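Local atomic coordinates of putative efflux transporter (Bacteroides eggerthii, PDB entry 4L8J), a protein that probably serves as the periplasmic membrane-fusion (HlyD-family) adaptor of an efflux pump, helping to link an inner-membrane transporter to an outer-membrane channel. Residues A[137-142]-A[157-162]; A[17-22]-A[244-249]. All coordinates share one frame; numbering follows the deposited sequence.

Contact 1. Residues A[137-142]-A[157-162]; sequences GSIETR and VRLVNT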
ATOM      1  N   GLY A 137      33.070 -16.862  41.132  1.00 41.05           N
ATOM      2  CA  GLY A 137      33.934 -17.062  39.980  1.00 39.88           C
ATOM      3  C   GLY A 137      34.442 -18.467  39.809  1.00 45.00           C
ATOM      4  O   GLY A 137      33.966 -19.397  40.466  1.00 45.39           O
ATOM      5  N   SER A 138      35.405 -18.628  38.909  1.00 42.30           N
ATOM      6  CA  SER A 138      35.986 -19.920  38.641  1.00 43.89           C
ATOM      7  C   SER A 138      37.507 -19.840  38.703  1.00 47.86           C
ATOM      8  O   SER A 138      38.115 -18.855  38.262  1.00 46.16           O
ATOM      9  CB  SER A 138      35.498 -20.485  37.309  1.00 49.85           C
ATOM     10  OG  SER A 138      36.118 -19.866  36.196  1.00 61.74           O
ATOM     11  N   ILE A 139      38.111 -20.879  39.288  1.00 44.80           N
ATOM     12  CA  ILE A 139      39.548 -20.960  39.446  1.00 45.05           C
ATOM     13  C   ILE A 139      40.145 -21.278  38.095  1.00 53.04           C
ATOM     14  O   ILE A 139      40.053 -22.413  37.618  1.00 53.43           O
ATOM     15  CB  ILE A 139      39.977 -21.977  40.552  1.00 47.33           C
ATOM     16  CG1 ILE A 139      39.196 -21.792  41.883  1.00 46.05           C
ATOM     17  CG2 ILE A 139      41.502 -22.021  40.730  1.00 47.33           C
ATOM     18  CD1 ILE A 139      39.269 -20.406  42.570  1.00 48.76           C
ATOM     19  N   GLU A 140      40.733 -20.259  37.467  1.00 52.02           N
ATOM     20  CA  GLU A 140      41.383 -20.424  36.175  1.00 53.58           C
ATOM     21  C   GLU A 140      42.721 -21.098  36.378  1.00 56.80           C
ATOM     22  O   GLU A 140      43.043 -22.019  35.650  1.00 58.60           O
ATOM     23  CB  GLU A 140      41.535 -19.069  35.449  1.00 55.33           C
ATOM     24  CG  GLU A 140      41.731 -19.212  33.945  1.00 73.30           C
ATOM     25  CD  GLU A 140      42.069 -17.931  33.205  1.00103.92           C
ATOM     26  OE1 GLU A 140      43.216 -17.444  33.344  1.00100.06           O
ATOM     27  OE2 GLU A 140      41.196 -17.433  32.458  1.00100.95           O
ATOM     28  N   THR A 141      43.495 -20.670  37.384  1.00 53.22           N
ATOM     29  CA  THR A 141      44.811 -21.250  37.646  1.00 53.86           C
ATOM     30  C   THR A 141      45.143 -21.259  39.140  1.00 56.32           C
ATOM     31  O   THR A 141      44.880 -20.291  39.848  1.00 55.56           O
ATOM     32  CB  THR A 141      45.925 -20.466  36.872  1.00 65.35           C
ATOM     33  OG1 THR A 141      45.503 -20.164  35.543  1.00 70.01           O
ATOM     34  CG2 THR A 141      47.254 -21.212  36.813  1.00 63.76           C
ATOM     35  N   ARG A 142      45.764 -22.344  39.584  1.00 53.09           N
ATOM     36  CA  ARG A 142      46.311 -22.529  40.915  1.00 54.17           C
ATOM     37  C   ARG A 142      47.819 -22.281  40.798  1.00 60.62           C
ATOM     38  O   ARG A 142      48.517 -23.059  40.133  1.00 61.23           O
ATOM     39  CB  ARG A 142      45.993 -23.936  41.411  1.00 53.76           C
ATOM     40  CG  ARG A 142      46.006 -24.058  42.905  1.00 57.86           C
ATOM     41  CD  ARG A 142      45.183 -25.248  43.288  1.00 62.93           C
ATOM     42  NE  ARG A 142      46.040 -26.374  43.609  1.00 69.01           N
ATOM     43  CZ  ARG A 142      45.754 -27.288  44.525  1.00 79.27           C
ATOM     44  NH1 ARG A 142      44.601 -27.241  45.184  1.00 54.65           N
ATOM     45  NH2 ARG A 142      46.604 -28.265  44.776  1.00 71.00           N
ATOM     46  N   VAL A 157      45.928 -17.802  43.347  1.00 47.86           N
ATOM     47  CA  VAL A 157      45.087 -18.289  42.266  1.00 47.01           C
ATOM     48  C   VAL A 157      44.704 -17.116  41.352  1.00 53.52           C
ATOM     49  O   VAL A 157      44.751 -15.954  41.771  1.00 51.77           O
ATOM     50  CB  VAL A 157      43.790 -19.051  42.715  1.00 49.38           C
ATOM     51  CG1 VAL A 157      44.083 -20.328  43.503  1.00 48.94           C
ATOM     52  CG2 VAL A 157      42.781 -18.135  43.424  1.00 47.96           C
ATOM     53  N   ARG A 158      44.263 -17.451  40.128  1.00 51.89           N
ATOM     54  CA  ARG A 158      43.702 -16.540  39.131  1.00 50.87           C
ATOM     55  C   ARG A 158      42.241 -16.900  39.060  1.00 50.88           C
ATOM     56  O   ARG A 158      41.917 -18.035  38.738  1.00 51.02           O
ATOM     57  CB  ARG A 158      44.423 -16.667  37.769  1.00 53.91           C
ATOM     58  CG  ARG A 158      45.904 -16.306  37.870  1.00 73.01           C
ATOM     59  CD  ARG A 158      46.710 -16.635  36.632  1.00 87.97           C
ATOM     60  NE  ARG A 158      48.067 -16.101  36.754  1.00 97.87           N
ATOM     61  CZ  ARG A 158      48.962 -16.082  35.773  1.00112.75           C
ATOM     62  NH1 ARG A 158      48.653 -16.560  34.574  1.00 98.18           N
ATOM     63  NH2 ARG A 158      50.172 -15.577  35.980  1.00 99.77           N
ATOM     64  N   LEU A 159      41.377 -15.987  39.502  1.00 45.10           N
ATOM     65  CA  LEU A 159      39.935 -16.149  39.573  1.00 44.08           C
ATOM     66  C   LEU A 159      39.244 -15.284  38.488  1.00 50.77           C
ATOM     67  O   LEU A 159      39.464 -14.066  38.449  1.00 50.06           O
ATOM     68  CB  LEU A 159      39.461 -15.727  40.988  1.00 43.25           C
ATOM     69  CG  LEU A 159      37.946 -15.791  41.284  1.00 46.62           C
ATOM     70  CD1 LEU A 159      37.465 -17.219  41.432  1.00 46.81           C
ATOM     71  CD2 LEU A 159      37.589 -15.004  42.529  1.00 46.35           C
ATOM     72  N   VAL A 160      38.412 -15.904  37.623  1.00 47.92           N
ATOM     73  CA  VAL A 160      37.694 -15.145  36.598  1.00 47.44           C
ATOM     74  C   VAL A 160      36.250 -14.943  37.080  1.00 49.10           C
ATOM     75  O   VAL A 160      35.615 -15.902  37.543  1.00 47.73           O
ATOM     76  CB  VAL A 160      37.789 -15.733  35.151  1.00 52.51           C
ATOM     77  CG1 VAL A 160      39.239 -15.774  34.667  1.00 53.04           C
ATOM     78  CG2 VAL A 160      37.171 -17.110  35.041  1.00 52.91           C
ATOM     79  N   ASN A 161      35.769 -13.674  37.044  1.00 44.08           N
ATOM     80  CA  ASN A 161      34.428 -13.291  37.456  1.00 44.11           C
ATOM     81  C   ASN A 161      33.414 -13.892  36.490  1.00 51.09           C
ATOM     82  O   ASN A 161      33.519 -13.667  35.282  1.00 52.73           O
ATOM     83  CB  ASN A 161      34.301 -11.751  37.504  1.00 43.40           C
ATOM     84  CG  ASN A 161      33.100 -11.252  38.261  1.00 55.03           C
ATOM     85  OD1 ASN A 161      31.981 -11.739  38.099  1.00 49.82           O
ATOM     86  ND2 ASN A 161      33.304 -10.268  39.126  1.00 50.98           N
ATOM     87  N   THR A 162      32.441 -14.655  37.014  1.00 46.82           N
ATOM     88  CA  THR A 162      31.453 -15.342  36.182  1.00 45.90           C
ATOM     89  C   THR A 162      30.052 -14.817  36.431  1.00 47.50           C
ATOM     90  O   THR A 162      29.097 -15.436  35.980  1.00 47.83           O
ATOM     91  CB  THR A 162      31.518 -16.884  36.395  1.00 53.75           C
ATOM     92  OG1 THR A 162      31.144 -17.222  37.736  1.00 56.04           O
ATOM     93  CG2 THR A 162      32.862 -17.475  36.047  1.00 45.06           C
TER

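Contact 2. Residues A[17-22]-A[244-249]; sequences SQSVIL and ASDIAP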
ATOM      1  N   SER A  17       4.775 -11.993  11.988  1.00 31.28           N
ATOM      2  CA  SER A  17       3.956 -10.832  12.305  1.00 31.59           C
ATOM      3  C   SER A  17       4.344  -9.724  11.324  1.00 33.14           C
ATOM      4  O   SER A  17       5.529  -9.514  11.093  1.00 32.85           O
ATOM      5  CB  SER A  17       4.192 -10.405  13.749  1.00 35.03           C
ATOM      6  OG  SER A  17       3.355  -9.307  14.056  1.00 47.11           O
ATOM      7  N   GLN A  18       3.370  -9.068  10.702  1.00 28.78           N
ATOM      8  CA  GLN A  18       3.653  -8.041   9.686  1.00 28.40           C
ATOM      9  C   GLN A  18       4.733  -7.013  10.085  1.00 32.51           C
ATOM     10  O   GLN A  18       5.657  -6.757   9.305  1.00 32.19           O
ATOM     11  CB  GLN A  18       2.351  -7.291   9.341  1.00 28.95           C
ATOM     12  CG  GLN A  18       2.548  -6.118   8.395  1.00 32.96           C
ATOM     13  CD  GLN A  18       1.304  -5.288   8.288  1.00 41.26           C
ATOM     14  OE1 GLN A  18       0.517  -5.144   9.239  1.00 38.53           O
ATOM     15  NE2 GLN A  18       1.085  -4.753   7.103  1.00 36.43           N
ATOM     16  N   SER A  19       4.616  -6.428  11.283  1.00 27.98           N
ATOM     17  CA  SER A  19       5.484  -5.316  11.660  1.00 27.85           C
ATOM     18  C   SER A  19       6.686  -5.676  12.548  1.00 32.06           C
ATOM     19  O   SER A  19       7.375  -4.756  13.009  1.00 33.17           O
ATOM     20  CB  SER A  19       4.653  -4.242  12.370  1.00 27.30           C
ATOM     21  OG  SER A  19       4.141  -4.758  13.586  1.00 32.91           O
ATOM     22  N   VAL A  20       6.897  -6.958  12.838  1.00 27.48           N
ATOM     23  CA  VAL A  20       8.032  -7.391  13.655  1.00 27.96           C
ATOM     24  C   VAL A  20       9.209  -7.635  12.706  1.00 32.58           C
ATOM     25  O   VAL A  20       9.129  -8.480  11.823  1.00 32.55           O
ATOM     26  CB  VAL A  20       7.699  -8.632  14.546  1.00 31.76           C
ATOM     27  CG1 VAL A  20       8.953  -9.186  15.240  1.00 31.96           C
ATOM     28  CG2 VAL A  20       6.642  -8.277  15.588  1.00 31.66           C
ATOM     29  N   ILE A  21      10.283  -6.861  12.863  1.00 29.88           N
ATOM     30  CA  ILE A  21      11.494  -7.002  12.068  1.00 28.07           C
ATOM     31  C   ILE A  21      12.473  -7.898  12.811  1.00 31.10           C
ATOM     32  O   ILE A  21      12.720  -7.694  13.993  1.00 30.02           O
ATOM     33  CB  ILE A  21      12.129  -5.628  11.723  1.00 31.29           C
ATOM     34  CG1 ILE A  21      11.109  -4.627  11.113  1.00 30.35           C
ATOM     35  CG2 ILE A  21      13.426  -5.793  10.852  1.00 31.99           C
ATOM     36  CD1 ILE A  21      10.433  -5.051   9.787  1.00 35.65           C
ATOM     37  N   LEU A  22      13.022  -8.895  12.118  1.00 28.93           N
ATOM     38  CA  LEU A  22      13.993  -9.823  12.689  1.00 29.77           C
ATOM     39  C   LEU A  22      15.327  -9.671  11.980  1.00 33.58           C
ATOM     40  O   LEU A  22      15.349  -9.568  10.754  1.00 34.22           O
ATOM     41  CB  LEU A  22      13.500 -11.271  12.545  1.00 30.65           C
ATOM     42  CG  LEU A  22      12.104 -11.615  13.075  1.00 35.79           C
ATOM     43  CD1 LEU A  22      11.734 -13.041  12.660  1.00 38.07           C
ATOM     44  CD2 LEU A  22      12.044 -11.517  14.587  1.00 33.06           C
ATOM     45  N   ALA A 244      14.761  -8.811  17.634  1.00 30.37           N
ATOM     46  CA  ALA A 244      13.335  -8.721  17.220  1.00 29.94           C
ATOM     47  C   ALA A 244      12.763  -7.392  17.673  1.00 32.40           C
ATOM     48  O   ALA A 244      12.807  -7.052  18.871  1.00 29.17           O
ATOM     49  CB  ALA A 244      12.501  -9.864  17.784  1.00 30.91           C
ATOM     50  N   SER A 245      12.315  -6.600  16.695  1.00 28.52           N
ATOM     51  CA  SER A 245      11.800  -5.273  16.957  1.00 30.37           C
ATOM     52  C   SER A 245      10.428  -5.073  16.318  1.00 35.25           C
ATOM     53  O   SER A 245      10.315  -5.136  15.090  1.00 31.93           O
ATOM     54  CB  SER A 245      12.760  -4.209  16.409  1.00 32.98           C
ATOM     55  OG  SER A 245      14.092  -4.354  16.872  1.00 46.08           O
ATOM     56  N   ASP A 246       9.411  -4.749  17.136  1.00 35.12           N
ATOM     57  CA  ASP A 246       8.111  -4.402  16.574  1.00 34.67           C
ATOM     58  C   ASP A 246       8.168  -2.915  16.233  1.00 35.05           C
ATOM     59  O   ASP A 246       8.192  -2.086  17.131  1.00 35.49           O
ATOM     60  CB  ASP A 246       6.939  -4.763  17.507  1.00 36.54           C
ATOM     61  CG  ASP A 246       5.565  -4.631  16.848  1.00 39.17           C
ATOM     62  OD1 ASP A 246       5.464  -3.950  15.807  1.00 36.02           O
ATOM     63  OD2 ASP A 246       4.593  -5.186  17.390  1.00 47.42           O
ATOM     64  N   ILE A 247       8.271  -2.581  14.940  1.00 28.71           N
ATOM     65  CA  ILE A 247       8.359  -1.187  14.508  1.00 27.34           C
ATOM     66  C   ILE A 247       6.975  -0.506  14.371  1.00 31.43           C
ATOM     67  O   ILE A 247       6.922   0.671  14.038  1.00 30.83           O
ATOM     68  CB  ILE A 247       9.189  -1.010  13.216  1.00 30.09           C
ATOM     69  CG1 ILE A 247       8.545  -1.726  12.002  1.00 29.37           C
ATOM     70  CG2 ILE A 247      10.669  -1.411  13.443  1.00 30.93           C
ATOM     71  CD1 ILE A 247       9.160  -1.198  10.684  1.00 34.81           C
ATOM     72  N   ALA A 248       5.867  -1.228  14.596  1.00 29.74           N
ATOM     73  CA  ALA A 248       4.510  -0.621  14.545  1.00 29.66           C
ATOM     74  C   ALA A 248       3.635  -1.235  15.636  1.00 33.18           C
ATOM     75  O   ALA A 248       2.669  -1.938  15.336  1.00 31.72           O
ATOM     76  CB  ALA A 248       3.875  -0.815  13.169  1.00 30.26           C
ATOM     77  N   PRO A 249       3.995  -1.040  16.922  1.00 34.06           N
ATOM     78  CA  PRO A 249       3.226  -1.693  18.004  1.00 35.08           C
ATOM     79  C   PRO A 249       1.790  -1.173  18.142  1.00 38.54           C
ATOM     80  O   PRO A 249       0.934  -1.892  18.639  1.00 41.47           O
ATOM     81  CB  PRO A 249       4.057  -1.389  19.265  1.00 37.20           C
ATOM     82  CG  PRO A 249       4.779  -0.092  18.940  1.00 41.74           C
ATOM     83  CD  PRO A 249       5.120  -0.233  17.463  1.00 36.77           C
TER
HETATM   84  O   HOH W   1       2.190  -4.716  15.827  1.00 41.63           O

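Contact 1. Residues A[137-142]-A[157-162]
Gly-137 lies so close to strand 155-161 that its CA is 3.2 Å from Val-160 O, and a side chain here would run into that oxygen and into CD1 of Leu-159; glycine suits the place for that reason. Ser-138 follows in a hydrogen-bonded antiparallel pair with Val-160, each backbone N giving to the other's O, and its OG rests 3.2 Å from CG2 of Val-160. Ile-139 turns to the other face, where CD1 meets Leu-159 CD1 at 3.8 Å and CG2 meets Val-157 CG1 as the two side chains cross at a slant. Ile-139 and Val-157 also touch Ile-62 of strand 61-65, in the other sheet, while Leu-159 packs on Phe-135, as expected of the two layers of a barrel-sandwich (lipoyl-like) domain. Glu-140 then breaks the alternation: its N bonds to Arg-158 O at 2.8 Å, and Thr-141 N reaches the same oxygen weakly at 3.4 Å, which makes a classic beta bulge. With CG anti to its backbone N (chi1 -159°), Glu-140 carries its carboxylate across Val-160, OE2 standing 3.4 Å from CG1. Cut back to alanine, Val-160 loses both methyls, which would probably open a gap beside Ser-138 OG and leave the Glu-140 carboxylate freer to turn. Thr-141 takes Arg-158 N on its O and lies alongside the extended arginine chain, CB against CD. Arg-142 sets its CG 4.2 Å from Val-157 CG1, while its guanidinium leaves for Val-50 O through NH1.

Contact 2. Residues A[17-22]-A[244-249]
Ser-19 OG gives its proton to Asp-246 OD1 at 2.7 Å, arriving from above the carboxylate plane. The same oxygen accepts Ala-248 N at 3.0 Å from the opposite face, so two donors grip it; the second bond, made to the amide two residues on, closes an Asx turn where the chain leaves strand 238-246. Asp-246 CG stands anti to the backbone N (chi1 -170°), which brings OD1 within reach of the serine hydroxyl. A water lies within hydrogen-bonding distance of OD2, Ser-19 OG and Ala-248 O, and can give its two protons to only two of the three at a time. Serine and aspartate, a short donor and a short acceptor, suit a bond made so near the main chain. The backbone pairing is that of an antiparallel ladder: Ile-21 and Ser-245 form a hydrogen-bonded pair, N to O both ways, at 2.8 Å from Ile-21 N and 2.9 Å from Ser-245 N. By these bonds strands 20-29 and 238-246, the first and last of a six-stranded barrel, close the ring. Just past the end of strand 238-246, Ile-247 N gives to Ser-19 O at 3.0 Å. Ser-245 OG is satisfied away from the strand pair, by Leu-178 O of helix 176-180. Apolar side chains fill in on both faces: the Ile-21 and Ile-247 side chains cross obliquely, CG1 against CD1, beside Leu-178, and Leu-22 CD2 lies 3.6 Å from the small Ala-244 CB.

From the N terminus the chain first passes residues 17-22, which wait for their partner until 244-249, so contact 2 closes a loop of more than 220 residues. Within that loop the chain enters the sheets of the barrel-sandwich domain, runs out and back along helices 68-95 and 102-127, and returns to make contact 1, a short loop of 14 residues between 137-142 and 157-162. Contact 1 is therefore nested inside contact 2 and does not cross it. The former joins neighbouring strands of the sandwich, the latter the first and last strands of the six-stranded barrel, 20-29 and 238-246. Their centres lie 42 Å apart, on opposite sides of the chain's centre, without touching.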